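Local coordinates for protein putative secreted lipase (PDB 5H6B) that probably hydrolyses the ester bonds of triacylglycerols, as a secreted, thermostable lipase of the alpha/beta-hydrolase fold from a marine streptomycete, at residues T237-R240 and I241-H244; K198-Q201 and V202-P205; L229-H232 and V233-G236. All coordinates share one frame; numbering follows the deposited sequence.

Interaction 1 of 3, residues T237-R240 and I241-H244; sequences TIDR and IAFH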
loop_
_atom_site.group_PDB
_atom_site.type_symbol
_atom_site.label_atom_id
_atom_site.label_comp_id
_atom_site.label_asym_id
_atom_site.label_seq_id
_atom_site.Cartn_x
_atom_site.Cartn_y
_atom_site.Cartn_z
ATOM N N THR A 237 9.282 -3.208 -2.010
ATOM C CA THR A 237 10.280 -3.291 -0.934
ATOM C C THR A 237 11.580 -2.551 -1.273
ATOM O O THR A 237 12.026 -1.730 -0.489
ATOM C CB THR A 237 10.575 -4.780 -0.568
ATOM O OG1 THR A 237 10.840 -5.536 -1.747
ATOM C CG2 THR A 237 9.401 -5.402 0.121
ATOM N N ILE A 238 12.163 -2.821 -2.442
ATOM C CA ILE A 238 13.514 -2.335 -2.794
ATOM C C ILE A 238 13.639 -1.483 -4.067
ATOM O O ILE A 238 14.707 -0.952 -4.361
ATOM C CB ILE A 238 14.475 -3.524 -2.956
ATOM C CG1 ILE A 238 14.015 -4.460 -4.074
ATOM C CG2 ILE A 238 14.593 -4.291 -1.640
ATOM C CD1 ILE A 238 15.092 -5.426 -4.509
ATOM N N ASP A 239 12.562 -1.357 -4.830
ATOM C CA ASP A 239 12.640 -0.743 -6.137
ATOM C C ASP A 239 12.553 0.802 -6.036
ATOM O O ASP A 239 11.486 1.348 -5.818
ATOM C CB ASP A 239 11.529 -1.340 -7.007
ATOM C CG ASP A 239 11.694 -1.003 -8.453
ATOM O OD1 ASP A 239 12.121 0.136 -8.717
ATOM O OD2 ASP A 239 11.413 -1.865 -9.314
ATOM N N ARG A 240 13.690 1.482 -6.179
ATOM C CA ARG A 240 13.746 2.952 -6.135
ATOM C C ARG A 240 13.071 3.633 -7.335
ATOM O O ARG A 240 12.671 4.787 -7.230
ATOM C CB ARG A 240 15.183 3.468 -6.079
ATOM C CG ARG A 240 15.825 3.438 -4.717
ATOM C CD ARG A 240 16.326 2.068 -4.403
ATOM N NE ARG A 240 17.171 2.036 -3.208
ATOM C CZ ARG A 240 17.475 0.925 -2.521
ATOM N NH1 ARG A 240 17.004 -0.288 -2.882
ATOM N NH2 ARG A 240 18.245 1.041 -1.443
ATOM N N ILE A 241 12.994 2.947 -8.475
ATOM C CA ILE A 241 12.239 3.456 -9.615
ATOM C C ILE A 241 10.776 3.585 -9.203
ATOM O O ILE A 241 10.193 4.673 -9.301
ATOM C CB ILE A 241 12.429 2.566 -10.865
ATOM C CG1 ILE A 241 13.855 2.730 -11.399
ATOM C CG2 ILE A 241 11.429 2.941 -11.945
ATOM C CD1 ILE A 241 14.315 1.624 -12.327
ATOM N N ALA A 242 10.205 2.492 -8.686
ATOM C CA ALA A 242 8.862 2.536 -8.123
ATOM C C ALA A 242 8.738 3.614 -7.049
ATOM O O ALA A 242 7.783 4.393 -7.067
ATOM C CB ALA A 242 8.445 1.189 -7.575
ATOM N N PHE A 243 9.710 3.704 -6.147
ATOM C CA PHE A 243 9.609 4.691 -5.061
ATOM C C PHE A 243 9.714 6.156 -5.534
ATOM O O PHE A 243 9.068 7.032 -4.962
ATOM C CB PHE A 243 10.613 4.377 -3.929
ATOM C CG PHE A 243 10.438 3.002 -3.295
ATOM C CD1 PHE A 243 9.218 2.303 -3.347
ATOM C CD2 PHE A 243 11.501 2.410 -2.607
ATOM C CE1 PHE A 243 9.077 1.047 -2.744
ATOM C CE2 PHE A 243 11.358 1.150 -2.005
ATOM C CZ PHE A 243 10.145 0.477 -2.068
ATOM N N HIS A 244 10.498 6.414 -6.578
ATOM C CA HIS A 244 10.525 7.735 -7.210
ATOM C C HIS A 244 9.150 8.122 -7.719
ATOM O O HIS A 244 8.710 9.278 -7.535
ATOM C CB HIS A 244 11.518 7.767 -8.360
ATOM C CG HIS A 244 11.824 9.144 -8.852
ATOM N ND1 HIS A 244 11.157 9.723 -9.915
ATOM C CD2 HIS A 244 12.731 10.057 -8.426
ATOM C CE1 HIS A 244 11.642 10.936 -10.116
ATOM N NE2 HIS A 244 12.599 11.162 -9.230
#
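D239 caps the helix 240-250 by accepting the backbone N-H of A242 on its own carboxylate, A242 N to D239 OD1 3.0 Å and nearly straight at 167°. With CG anti to the backbone N (chi1 -168°), the side chain turns its carboxylate toward the amides of the first turn, and the donor meets OD1 from above the carboxylate plane, 59° out of it. The same residue also offers its carbonyl: F243 N donates to D239 O over 3.0 Å, which starts the regular helical pattern that H244 N continues onto R240 O at 2.8 Å.

The tight side lies under the F243 ring. D239 O stands over one face, 3.2 Å above the plane and offset toward the rim, while T237 O comes in at the edge, in the ring plane, 3.3 Å from F243 CZ. L49 and Y52 of helix 49-54 also touch this buried ring. A242 CB packs near D239 O, and L221 of helix 221-224 touches both D239 and I241.

The looser side belongs to R240 and I238. The R240 chain bends at chi2 and runs back along the loop, so that R240 NH1 reaches I238 O at 2.8 Å, on a lone pair in the carbonyl plane; I238 itself is exposed. The H244 imidazole points off the turn, where ND1 bonds T258 OG1.

D239 OD2 is held by S230 OG and lies close to the carboxylate of D228, a proximity that could raise the pKa of one of the two acids, whereas the helix start and the A242 N-H would favour a charged D239.

Interaction 2 of 3, residues K198-Q201 and V202-P205; sequences KYDQ and VVTP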
loop_
_atom_site.group_PDB
_atom_site.type_symbol
_atom_site.label_atom_id
_atom_site.label_comp_id
_atom_site.label_asym_id
_atom_site.label_seq_id
_atom_site.Cartn_x
_atom_site.Cartn_y
_atom_site.Cartn_z
ATOM N N LYS A 198 4.614 -5.846 -14.952
ATOM C CA LYS A 198 4.102 -6.845 -15.868
ATOM C C LYS A 198 4.677 -8.205 -15.518
ATOM O O LYS A 198 4.171 -9.198 -15.976
ATOM C CB LYS A 198 4.452 -6.484 -17.313
ATOM C CG LYS A 198 5.850 -6.909 -17.736
ATOM C CD LYS A 198 6.347 -6.155 -18.947
ATOM C CE LYS A 198 5.547 -6.470 -20.185
ATOM N NZ LYS A 198 6.041 -5.602 -21.286
ATOM N N TYR A 199 5.747 -8.248 -14.716
ATOM C CA TYR A 199 6.303 -9.516 -14.237
ATOM C C TYR A 199 5.702 -9.953 -12.889
ATOM O O TYR A 199 6.260 -10.830 -12.226
ATOM C CB TYR A 199 7.824 -9.409 -14.157
ATOM C CG TYR A 199 8.415 -8.953 -15.457
ATOM C CD1 TYR A 199 8.484 -9.817 -16.561
ATOM C CD2 TYR A 199 8.869 -7.644 -15.609
ATOM C CE1 TYR A 199 9.019 -9.394 -17.771
ATOM C CE2 TYR A 199 9.408 -7.212 -16.810
ATOM C CZ TYR A 199 9.471 -8.081 -17.889
ATOM O OH TYR A 199 10.006 -7.607 -19.072
ATOM N N ASP A 200 4.560 -9.372 -12.499
ATOM C CA ASP A 200 3.876 -9.785 -11.281
ATOM C C ASP A 200 3.436 -11.247 -11.385
ATOM O O ASP A 200 2.667 -11.602 -12.257
ATOM C CB ASP A 200 2.688 -8.882 -10.982
ATOM C CG ASP A 200 2.295 -8.895 -9.505
ATOM O OD1 ASP A 200 2.074 -10.008 -8.967
ATOM O OD2 ASP A 200 2.174 -7.791 -8.891
ATOM N N GLN A 201 3.934 -12.075 -10.467
ATOM C CA GLN A 201 3.606 -13.507 -10.403
ATOM C C GLN A 201 2.503 -13.869 -9.395
ATOM O O GLN A 201 2.025 -15.003 -9.385
ATOM C CB GLN A 201 4.892 -14.308 -10.113
ATOM C CG GLN A 201 5.384 -14.356 -8.649
ATOM C CD GLN A 201 6.094 -13.096 -8.153
ATOM O OE1 GLN A 201 5.760 -11.969 -8.552
ATOM N NE2 GLN A 201 7.065 -13.282 -7.246
ATOM N N VAL A 202 2.136 -12.918 -8.533
ATOM C CA VAL A 202 1.212 -13.128 -7.399
ATOM C C VAL A 202 -0.215 -12.692 -7.712
ATOM O O VAL A 202 -1.163 -13.294 -7.218
ATOM C CB VAL A 202 1.673 -12.306 -6.154
ATOM C CG1 VAL A 202 0.639 -12.333 -5.014
ATOM C CG2 VAL A 202 3.033 -12.788 -5.668
ATOM N N VAL A 203 -0.350 -11.608 -8.480
ATOM C CA VAL A 203 -1.626 -10.932 -8.729
ATOM C C VAL A 203 -1.731 -10.784 -10.231
ATOM O O VAL A 203 -1.223 -9.811 -10.803
ATOM C CB VAL A 203 -1.667 -9.530 -8.089
ATOM C CG1 VAL A 203 -3.006 -8.862 -8.363
ATOM C CG2 VAL A 203 -1.378 -9.601 -6.597
ATOM N N THR A 204 -2.354 -11.776 -10.856
ATOM C CA THR A 204 -2.477 -11.842 -12.299
ATOM C C THR A 204 -3.951 -12.000 -12.717
ATOM O O THR A 204 -4.767 -12.496 -11.931
ATOM C CB THR A 204 -1.660 -13.002 -12.890
ATOM O OG1 THR A 204 -2.095 -14.233 -12.313
ATOM C CG2 THR A 204 -0.174 -12.804 -12.635
ATOM N N PRO A 205 -4.307 -11.552 -13.924
ATOM C CA PRO A 205 -3.440 -10.739 -14.794
ATOM C C PRO A 205 -3.162 -9.394 -14.117
ATOM O O PRO A 205 -4.009 -8.901 -13.365
ATOM C CB PRO A 205 -4.269 -10.576 -16.076
ATOM C CG PRO A 205 -5.360 -11.607 -15.985
ATOM C CD PRO A 205 -5.637 -11.764 -14.523
#
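D200 and V202 form an Asx turn on the loop that follows strand 191-196 of the alpha/beta-hydrolase sheet, and V203 N adds a second bond to the same oxygen; D200 is probably the acid of a Ser-His-Asp triad.

The polar part is a fork on one oxygen. D200 OD1 accepts from V202 N and from V203 N, each at 2.9 Å. The first donor comes nearly along the C-O axis; the second stands above the carboxylate plane, 45° out of it. A trans chi1 (-157°) brings the carboxylate round to these two amides. Two bonds on OD1 fix the rotation of the group and present OD2 to H232 ND1, with Q209 NE2 as a weak further donor to OD2. The amide end of Q201 bonds E231 through NE2 and the backbone N of H232 through OE1.

The apolar contacts are slighter. The Q201 side chain, bent at chi2, passes at a slant to V202, its CD 4.0 Å from V202 CG2. V202 and V203 both touch H232 as well.

Farther on, the T204 methyl sits against the backbone of D200, T204 CG2 lying 3.1 Å from D200 O.

Interaction 3 of 3, residues L229-H232 and V233-G236; sequences LSEH and VAIG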
loop_
_atom_site.group_PDB
_atom_site.type_symbol
_atom_site.label_atom_id
_atom_site.label_comp_id
_atom_site.label_asym_id
_atom_site.label_seq_id
_atom_site.Cartn_x
_atom_site.Cartn_y
_atom_site.Cartn_z
ATOM N N LEU A 229 12.822 -5.352 -14.201
ATOM C CA LEU A 229 12.050 -6.571 -14.189
ATOM C C LEU A 229 11.568 -6.981 -12.780
ATOM O O LEU A 229 11.302 -8.157 -12.562
ATOM C CB LEU A 229 12.881 -7.699 -14.812
ATOM C CG LEU A 229 13.678 -7.369 -16.084
ATOM C CD1 LEU A 229 14.433 -8.600 -16.558
ATOM C CD2 LEU A 229 12.785 -6.828 -17.199
ATOM N N SER A 230 11.441 -6.035 -11.840
ATOM C CA SER A 230 10.900 -6.335 -10.509
ATOM C C SER A 230 9.624 -7.146 -10.585
ATOM O O SER A 230 8.763 -6.870 -11.402
ATOM C CB SER A 230 10.591 -5.060 -9.704
ATOM O OG SER A 230 11.777 -4.493 -9.203
ATOM N N GLU A 231 9.518 -8.135 -9.711
ATOM C CA GLU A 231 8.285 -8.889 -9.526
ATOM C C GLU A 231 7.523 -8.317 -8.308
ATOM O O GLU A 231 7.790 -7.193 -7.873
ATOM C CB GLU A 231 8.563 -10.407 -9.469
ATOM C CG GLU A 231 9.634 -10.889 -8.484
ATOM C CD GLU A 231 9.374 -10.453 -7.056
ATOM O OE1 GLU A 231 10.059 -9.506 -6.581
ATOM O OE2 GLU A 231 8.468 -11.030 -6.408
ATOM N N HIS A 232 6.578 -9.079 -7.777
ATOM C CA HIS A 232 5.609 -8.569 -6.824
ATOM C C HIS A 232 6.240 -8.046 -5.520
ATOM O O HIS A 232 5.840 -6.989 -5.014
ATOM C CB HIS A 232 4.578 -9.652 -6.527
ATOM C CG HIS A 232 3.467 -9.205 -5.638
ATOM N ND1 HIS A 232 2.376 -8.498 -6.098
ATOM C CD2 HIS A 232 3.267 -9.382 -4.309
ATOM C CE1 HIS A 232 1.562 -8.241 -5.091
ATOM N NE2 HIS A 232 2.074 -8.777 -3.997
ATOM N N VAL A 233 7.216 -8.771 -4.990
ATOM C CA VAL A 233 7.784 -8.403 -3.708
ATOM C C VAL A 233 8.759 -7.241 -3.853
ATOM O O VAL A 233 8.669 -6.270 -3.111
ATOM C CB VAL A 233 8.406 -9.634 -2.987
ATOM C CG1 VAL A 233 9.119 -9.224 -1.696
ATOM C CG2 VAL A 233 7.292 -10.635 -2.670
ATOM N N ALA A 234 9.650 -7.351 -4.831
ATOM C CA ALA A 234 10.687 -6.370 -5.073
ATOM C C ALA A 234 10.139 -4.972 -5.299
ATOM O O ALA A 234 10.665 -4.010 -4.732
ATOM C CB ALA A 234 11.545 -6.786 -6.262
ATOM N N ILE A 235 9.080 -4.869 -6.104
ATOM C CA ILE A 235 8.517 -3.567 -6.480
ATOM C C ILE A 235 8.082 -2.736 -5.258
ATOM O O ILE A 235 8.251 -1.525 -5.256
ATOM C CB ILE A 235 7.376 -3.698 -7.527
ATOM C CG1 ILE A 235 7.023 -2.332 -8.153
ATOM C CG2 ILE A 235 6.127 -4.331 -6.940
ATOM C CD1 ILE A 235 5.929 -2.435 -9.205
ATOM N N GLY A 236 7.556 -3.379 -4.221
ATOM C CA GLY A 236 7.146 -2.651 -3.015
ATOM C C GLY A 236 8.118 -2.592 -1.856
ATOM O O GLY A 236 7.812 -1.985 -0.829
#
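The N-cap of the short helix 232-237, which opens with H232, the probable triad histidine, is made by the side chain of E231. Its carboxylate spans the first turn with both oxygens: E231 OE1 accepts A234 N at 2.8 Å on its syn side, 23° out of the carboxylate plane, and E231 OE2 accepts V233 N at 2.9 Å from above that plane. CG sits between the backbone N and the carbonyl carbon (chi1 52°) and the chain bends at chi2, which curls the carboxylate toward the first amides of the helix, side by side with V233.

The E231 carbonyl carries on from there: I235 N donates to E231 O over 3.2 Å. I235 CG2 lies 3.3 Å from H232 O, and S230, its hydroxyl engaged by D239, packs against A234, S230 OG to A234 CB 3.7 Å.

The H232 ring swings off the helix and, besides its bond to D200, uses NE2 to bond S109 OG of the probable nucleophile elbow.

S230 and I235 lean on L221 of helix 221-224, and T237 OG1, at the far end of helix 232-237, bonds V233 O one turn back, just before helix 240-250 begins.

Overall arrangement
The three contacts lie in the loops and helices that follow strands 191-196 and 216-220. Interaction 3 stands between the others: its centre is about 10 Å from that of interaction 2 and about 9 Å from that of interaction 1, while the centres of 1 and 2 are about 17 Å apart and their nearest atoms about 9 Å apart, without touching. D200 OD2 meets H232 ND1 at 2.9 Å, the acid-histidine link of the probable triad with S109, and Q201 NE2 reaches E231 OE2 at 2.8 Å beside it. S230 OG, one residue before the E231 cap, meets D239 OD2 at 2.7 Å and so joins the starts of helices 232-237 and 240-250.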